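Local coordinates for periplasmic binding protein/LacI transcriptional regulator (Brachyspira murdochii, PDB 4KQC) that probably binds a carbohydrate as the periplasmic solute-binding component of a sugar ABC transporter, at residues Leu54-Ser57 against Glu58-Lys61; Asp272-Ser275 against Ile276-Ala280. All blocks are in the same frame, centred on the assembly; numbering follows the deposited sequence.

Interaction 1. Residues Leu54-Ser57 against Glu58-Lys61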
ATOM      1  N   LEU A  54      10.961  19.022  -8.688  1.00  9.87           N
ATOM      2  CA  LEU A  54      11.514  19.058  -7.333  1.00 10.89           C
ATOM      3  C   LEU A  54      12.758  18.152  -7.238  1.00 11.26           C
ATOM      4  O   LEU A  54      13.738  18.546  -6.621  1.00 11.96           O
ATOM      5  CB  LEU A  54      10.451  18.653  -6.305  1.00 11.67           C
ATOM      6  CG  LEU A  54       9.303  19.686  -6.078  1.00 12.56           C
ATOM      7  CD1 LEU A  54       8.193  19.043  -5.254  1.00 13.17           C
ATOM      8  CD2 LEU A  54       9.874  20.906  -5.402  1.00 13.26           C
ATOM      9  N   LEU A  55      12.674  16.950  -7.811  1.00 10.49           N
ATOM     10  CA  LEU A  55      13.843  16.053  -7.842  1.00 11.13           C
ATOM     11  C   LEU A  55      15.036  16.732  -8.582  1.00 11.20           C
ATOM     12  O   LEU A  55      16.173  16.731  -8.073  1.00 10.88           O
ATOM     13  CB  LEU A  55      13.446  14.720  -8.455  1.00 10.25           C
ATOM     14  CG  LEU A  55      14.582  13.694  -8.553  1.00 10.55           C
ATOM     15  CD1 LEU A  55      15.239  13.416  -7.193  1.00 10.42           C
ATOM     16  CD2 LEU A  55      13.991  12.431  -9.109  1.00 10.62           C
ATOM     17  N   ASP A  56      14.788  17.345  -9.739  1.00 11.28           N
ATOM     18  CA  ASP A  56      15.839  18.086 -10.388  1.00 12.20           C
ATOM     19  C   ASP A  56      16.459  19.174  -9.560  1.00 11.81           C
ATOM     20  O   ASP A  56      17.690  19.321  -9.554  1.00 11.78           O
ATOM     21  CB  ASP A  56      15.298  18.721 -11.656  1.00 13.95           C
ATOM     22  CG  ASP A  56      15.242  17.696 -12.828  1.00 17.26           C
ATOM     23  OD1 ASP A  56      16.112  16.796 -12.878  1.00 22.78           O
ATOM     24  OD2 ASP A  56      14.387  17.833 -13.730  1.00 24.49           O
ATOM     25  N   SER A  57      15.603  19.981  -8.931  1.00 11.01           N
ATOM     26  CA  SER A  57      16.058  21.037  -8.050  0.50 11.57           C
ATOM     27  C   SER A  57      16.953  20.519  -6.915  1.00 10.89           C
ATOM     28  O   SER A  57      17.975  21.110  -6.596  1.00 11.45           O
ATOM     29  CB  SER A  57      14.828  21.837  -7.555  0.50 11.44           C
ATOM     30  OG  SER A  57      14.257  22.615  -8.640  0.50 12.85           O
ATOM     31  N   GLU A  58      16.609  19.373  -6.328  1.00 11.37           N
ATOM     32  CA  GLU A  58      17.385  18.793  -5.279  1.00 11.34           C
ATOM     33  C   GLU A  58      18.724  18.223  -5.822  1.00 10.43           C
ATOM     34  O   GLU A  58      19.749  18.345  -5.157  1.00 11.11           O
ATOM     35  CB  GLU A  58      16.566  17.692  -4.561  1.00 12.03           C
ATOM     36  CG  GLU A  58      15.415  18.230  -3.729  1.00 13.70           C
ATOM     37  CD  GLU A  58      15.876  19.191  -2.630  1.00 15.69           C
ATOM     38  OE1 GLU A  58      16.768  18.814  -1.879  1.00 17.09           O
ATOM     39  OE2 GLU A  58      15.449  20.388  -2.556  1.00 19.71           O
ATOM     40  N   ILE A  59      18.693  17.622  -6.997  1.00 10.14           N
ATOM     41  CA  ILE A  59      19.918  17.096  -7.596  1.00 10.44           C
ATOM     42  C   ILE A  59      20.912  18.266  -7.770  1.00 10.94           C
ATOM     43  O   ILE A  59      22.114  18.146  -7.511  1.00 10.98           O
ATOM     44  CB  ILE A  59      19.629  16.429  -8.951  1.00 10.34           C
ATOM     45  CG1 ILE A  59      18.815  15.159  -8.787  1.00 10.25           C
ATOM     46  CG2 ILE A  59      20.951  16.127  -9.647  1.00 10.80           C
ATOM     47  CD1 ILE A  59      18.219  14.622 -10.050  1.00 10.37           C
ATOM     48  N   ASN A  60      20.416  19.380  -8.259  1.00 11.81           N
ATOM     49  CA  ASN A  60      21.236  20.533  -8.490  1.00 13.41           C
ATOM     50  C   ASN A  60      21.962  21.089  -7.279  1.00 13.64           C
ATOM     51  O   ASN A  60      22.999  21.782  -7.421  1.00 14.99           O
ATOM     52  CB  ASN A  60      20.396  21.662  -9.130  1.00 13.54           C
ATOM     53  CG  ASN A  60      19.901  21.356 -10.517  1.00 16.37           C
ATOM     54  OD1 ASN A  60      20.342  20.431 -11.147  1.00 19.96           O
ATOM     55  ND2 ASN A  60      18.916  22.103 -10.955  1.00 20.51           N
ATOM     56  N   LYS A  61      21.442  20.816  -6.073  1.00 12.35           N
ATOM     57  CA  LYS A  61      22.076  21.176  -4.793  1.00 12.99           C
ATOM     58  C   LYS A  61      23.322  20.395  -4.403  1.00 12.23           C
ATOM     59  O   LYS A  61      23.970  20.721  -3.354  1.00 12.49           O
ATOM     60  CB  LYS A  61      21.062  21.077  -3.664  1.00 13.74           C
ATOM     61  CG  LYS A  61      19.875  22.021  -3.849  1.00 15.64           C
ATOM     62  CD  LYS A  61      18.919  21.902  -2.657  1.00 17.56           C
ATOM     63  CE  LYS A  61      17.756  22.856  -2.761  1.00 20.64           C
ATOM     64  NZ  LYS A  61      16.807  22.635  -1.640  1.00 22.98           N
TER

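Interaction 2. Residues Asp272-Ser275 against Ile276-Ala280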
ATOM      1  N   ASP A 272       4.086   0.832   8.308  1.00 11.67           N
ATOM      2  CA  ASP A 272       4.721   1.532   9.472  1.00 12.38           C
ATOM      3  C   ASP A 272       5.420   2.784   8.909  1.00 11.64           C
ATOM      4  O   ASP A 272       6.639   2.762   8.636  1.00 11.60           O
ATOM      5  CB  ASP A 272       5.714   0.613  10.154  1.00 12.60           C
ATOM      6  CG  ASP A 272       6.322   1.208  11.431  1.00 13.31           C
ATOM      7  OD1 ASP A 272       6.188   2.412  11.768  1.00 14.27           O
ATOM      8  OD2 ASP A 272       6.965   0.440  12.225  1.00 14.64           O
ATOM      9  N   PRO A 273       4.626   3.837   8.636  1.00 11.04           N
ATOM     10  CA  PRO A 273       5.185   5.026   7.965  1.00 11.42           C
ATOM     11  C   PRO A 273       6.344   5.677   8.708  1.00 11.55           C
ATOM     12  O   PRO A 273       7.345   6.074   8.075  1.00 10.99           O
ATOM     13  CB  PRO A 273       3.982   5.960   7.847  1.00 11.59           C
ATOM     14  CG  PRO A 273       2.973   5.459   8.845  1.00 11.84           C
ATOM     15  CD  PRO A 273       3.168   3.975   8.850  1.00 11.69           C
ATOM     16  N   TYR A 274       6.298   5.738  10.040  1.00 11.99           N
ATOM     17  CA  TYR A 274       7.416   6.305  10.745  1.00 11.70           C
ATOM     18  C   TYR A 274       8.732   5.586  10.463  1.00 11.41           C
ATOM     19  O   TYR A 274       9.777   6.197  10.225  1.00 12.01           O
ATOM     20  CB  TYR A 274       7.143   6.313  12.228  1.00 12.89           C
ATOM     21  CG  TYR A 274       8.182   7.012  13.032  1.00 13.17           C
ATOM     22  CD1 TYR A 274       9.342   6.339  13.436  1.00 13.96           C
ATOM     23  CD2 TYR A 274       7.962   8.306  13.499  1.00 13.56           C
ATOM     24  CE1 TYR A 274      10.282   6.992  14.257  1.00 14.18           C
ATOM     25  CE2 TYR A 274       8.878   8.946  14.327  1.00 14.43           C
ATOM     26  CZ  TYR A 274      10.040   8.273  14.694  1.00 15.63           C
ATOM     27  OH  TYR A 274      11.032   8.854  15.512  1.00 18.51           O
ATOM     28  N   SER A 275       8.690   4.268  10.514  1.00 11.68           N
ATOM     29  CA  SER A 275       9.849   3.456  10.207  0.60 11.82           C
ATOM     30  C   SER A 275      10.323   3.590   8.787  1.00 11.65           C
ATOM     31  O   SER A 275      11.520   3.578   8.537  1.00 11.40           O
ATOM     32  CB  SER A 275       9.563   1.987  10.496  0.60 11.87           C
ATOM     33  OG  SER A 275      10.775   1.245  10.447  0.60 12.77           O
ATOM     34  N   ILE A 276       9.382   3.716   7.855  1.00 11.29           N
ATOM     35  CA  ILE A 276       9.740   3.957   6.455  1.00 10.75           C
ATOM     36  C   ILE A 276      10.571   5.211   6.378  1.00 10.60           C
ATOM     37  O   ILE A 276      11.627   5.228   5.775  1.00 10.80           O
ATOM     38  CB  ILE A 276       8.509   4.015   5.588  1.00 10.62           C
ATOM     39  CG1 ILE A 276       7.880   2.616   5.482  1.00 11.09           C
ATOM     40  CG2 ILE A 276       8.813   4.558   4.230  1.00 11.28           C
ATOM     41  CD1 ILE A 276       6.477   2.587   4.915  1.00 11.43           C
ATOM     42  N   GLY A 277      10.131   6.267   6.987  1.00 10.10           N
ATOM     43  CA  GLY A 277      10.909   7.503   6.925  1.00 10.15           C
ATOM     44  C   GLY A 277      12.210   7.440   7.692  1.00 10.61           C
ATOM     45  O   GLY A 277      13.241   7.902   7.226  1.00 11.48           O
ATOM     46  N   PHE A 278      12.194   6.848   8.864  1.00 10.81           N
ATOM     47  CA  PHE A 278      13.393   6.773   9.680  1.00 11.62           C
ATOM     48  C   PHE A 278      14.473   5.949   8.946  1.00 11.86           C
ATOM     49  O   PHE A 278      15.663   6.343   8.877  1.00 11.27           O
ATOM     50  CB  PHE A 278      13.061   6.178  11.040  1.00 12.43           C
ATOM     51  CG  PHE A 278      14.161   6.289  12.012  1.00 12.16           C
ATOM     52  CD1 PHE A 278      15.210   5.394  12.006  1.00 13.56           C
ATOM     53  CD2 PHE A 278      14.128   7.272  12.963  1.00 13.44           C
ATOM     54  CE1 PHE A 278      16.235   5.483  12.917  1.00 14.35           C
ATOM     55  CE2 PHE A 278      15.175   7.391  13.866  1.00 15.01           C
ATOM     56  CZ  PHE A 278      16.234   6.500  13.819  1.00 14.91           C
ATOM     57  N   GLN A 279      14.043   4.817   8.406  1.00 12.09           N
ATOM     58  CA  GLN A 279      14.973   3.885   7.729  1.00 13.14           C
ATOM     59  C   GLN A 279      15.473   4.454   6.412  1.00 11.72           C
ATOM     60  O   GLN A 279      16.643   4.246   6.060  1.00 13.05           O
ATOM     61  CB  GLN A 279      14.388   2.511   7.561  1.00 15.04           C
ATOM     62  CG  GLN A 279      14.191   1.809   8.920  1.00 17.56           C
ATOM     63  CD  GLN A 279      15.490   1.602   9.696  1.00 21.19           C
ATOM     64  OE1 GLN A 279      16.539   1.388   9.104  1.00 24.39           O
ATOM     65  NE2 GLN A 279      15.426   1.694  11.027  1.00 25.00           N
ATOM     66  N   ALA A 280      14.638   5.196   5.695  1.00 11.40           N
ATOM     67  CA  ALA A 280      15.069   5.894   4.465  1.00 11.56           C
ATOM     68  C   ALA A 280      16.242   6.798   4.738  1.00 11.63           C
ATOM     69  O   ALA A 280      17.236   6.729   4.031  1.00 11.85           O
ATOM     70  CB  ALA A 280      13.926   6.703   3.885  1.00 10.71           C
TER
HETATM   71  O   HOH W   1      12.764   2.366  12.207  1.00 25.31           O

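Interaction 1. Residues Leu54-Ser57 against Glu58-Lys61
Leu55 and Ile59 meet one turn apart on the inner face of helix 48-60, an amphipathic helix that packs on the N-terminal parallel sheet of a type I periplasmic binding protein fold. The two side chains slant across one another, and Leu55 CG lies 4.0 Å from Ile59 CD1. Ile59 sends its CG1 branch back beside its own backbone N (chi1 -68°), which lays CG1 along the preceding turn, 3.2 Å from Leu55 O. The pair continues into Ile66 of the neighbouring strand, while Gln78 of helix 76-84 touches both residues. Asp56 runs alongside Ile59 and points the same way, its OD1 passing 4.1 Å from Ile59 CD1, but its carboxylate serves helix 76-84: OD1 forms a salt bridge with Arg81 and OD2 accepts from Gln78. The same arginine donates to Asn60 OD1, so one guanidinium joins two side chains of this helix.

The other charged flank is built on Glu58. Its chain is bent at chi2 (-59°), with CG tucked 3.4 Å from Leu54 O, and this bend leads the carboxylate toward strand 6-10, where OE1 is hydrogen-bonded to Tyr6 OH. With an alanine in place of Glu58, the Lys61 ammonium is likely to lose its carboxylate mate and the Tyr6 hydroxyl this bond. Beneath these side chains the helical backbone stays regular: Glu58 N donates to Leu54 O at 3.0 Å, and Asn60 N to Asp56 O likewise. Lys61, at the end of the run, is extended beyond CG, first passing Ser57 O and then reaching back over the turn. Its NZ forms a salt bridge with Glu58 OE2 at 2.8 Å, on the syn side of the carboxylate and 20° out of its plane.

Interaction 2. Residues Asp272-Ser275 against Ile276-Ala280
Ile276 sits hard against the turn before it: CG1 is 3.4 Å from Asp272 O, CB is equally near Pro273 O, and CD1 reaches the CA of Pro273. This is the buried, close-packed side of the contact. Ile276 continues inward onto Phe92 of strand 89-92, and Pro273 lies on Phe18 and Val22 of helix 18-33. Gly277, also buried, brings its backbone N to Pro273 O at 3.0 Å in a nearly straight bond (N-H...O angle 166°).

All of this is the first two turns of helix 273-288, with Asp272 as its N-cap. The Asp272 carboxylate reaches forward over the first turn, and OD1 takes the N-H of Ser275 in a weak capping bond of 3.4 Å. Pro273 suits the first turn, since it lacks an N-H that would need a partner there.

Away from the buried side the packing thins. Tyr274 and Phe278 stand side by side and point the same way, both with CG trans to the backbone N (chi1 -174° and -170°). Their rings approach obliquely, with Tyr274 CE1 and Phe278 CD2 4.1 Å apart. Tyr274 is exposed, although Ala28 of helix 18-33 touches it, and Ala29 touches Phe278. Farther round the helix, Ser275 and Gln279 are joined through water: in the conformer described, Ser275 OG lies 2.9 Å from the water oxygen, which accepts from Gln279 NE2 at 3.0 Å.

Overall arrangement
From the N terminus, the chain passes through strand 6-10, helix 18-33 and strand 36-40 before reaching interaction 1 near the end of helix 48-60. Interaction 2 comes much later, after the chain has laid down five strands of the mixed sheet and left strand 267-270 to begin helix 273-288. The two follow in series, neither nesting nor crossing, and each closes just a helical turn. The centres of interactions 1 and 2 are 22 Å apart; their nearest atoms, about 13 Å apart, do not touch. Both nevertheless pack on the all-parallel sheet. Interaction 1 joins helix 48-60 to strands 6-10 and 66-68 and helix 76-84; interaction 2 packs helix 273-288 against strand 89-92 and helix 18-33.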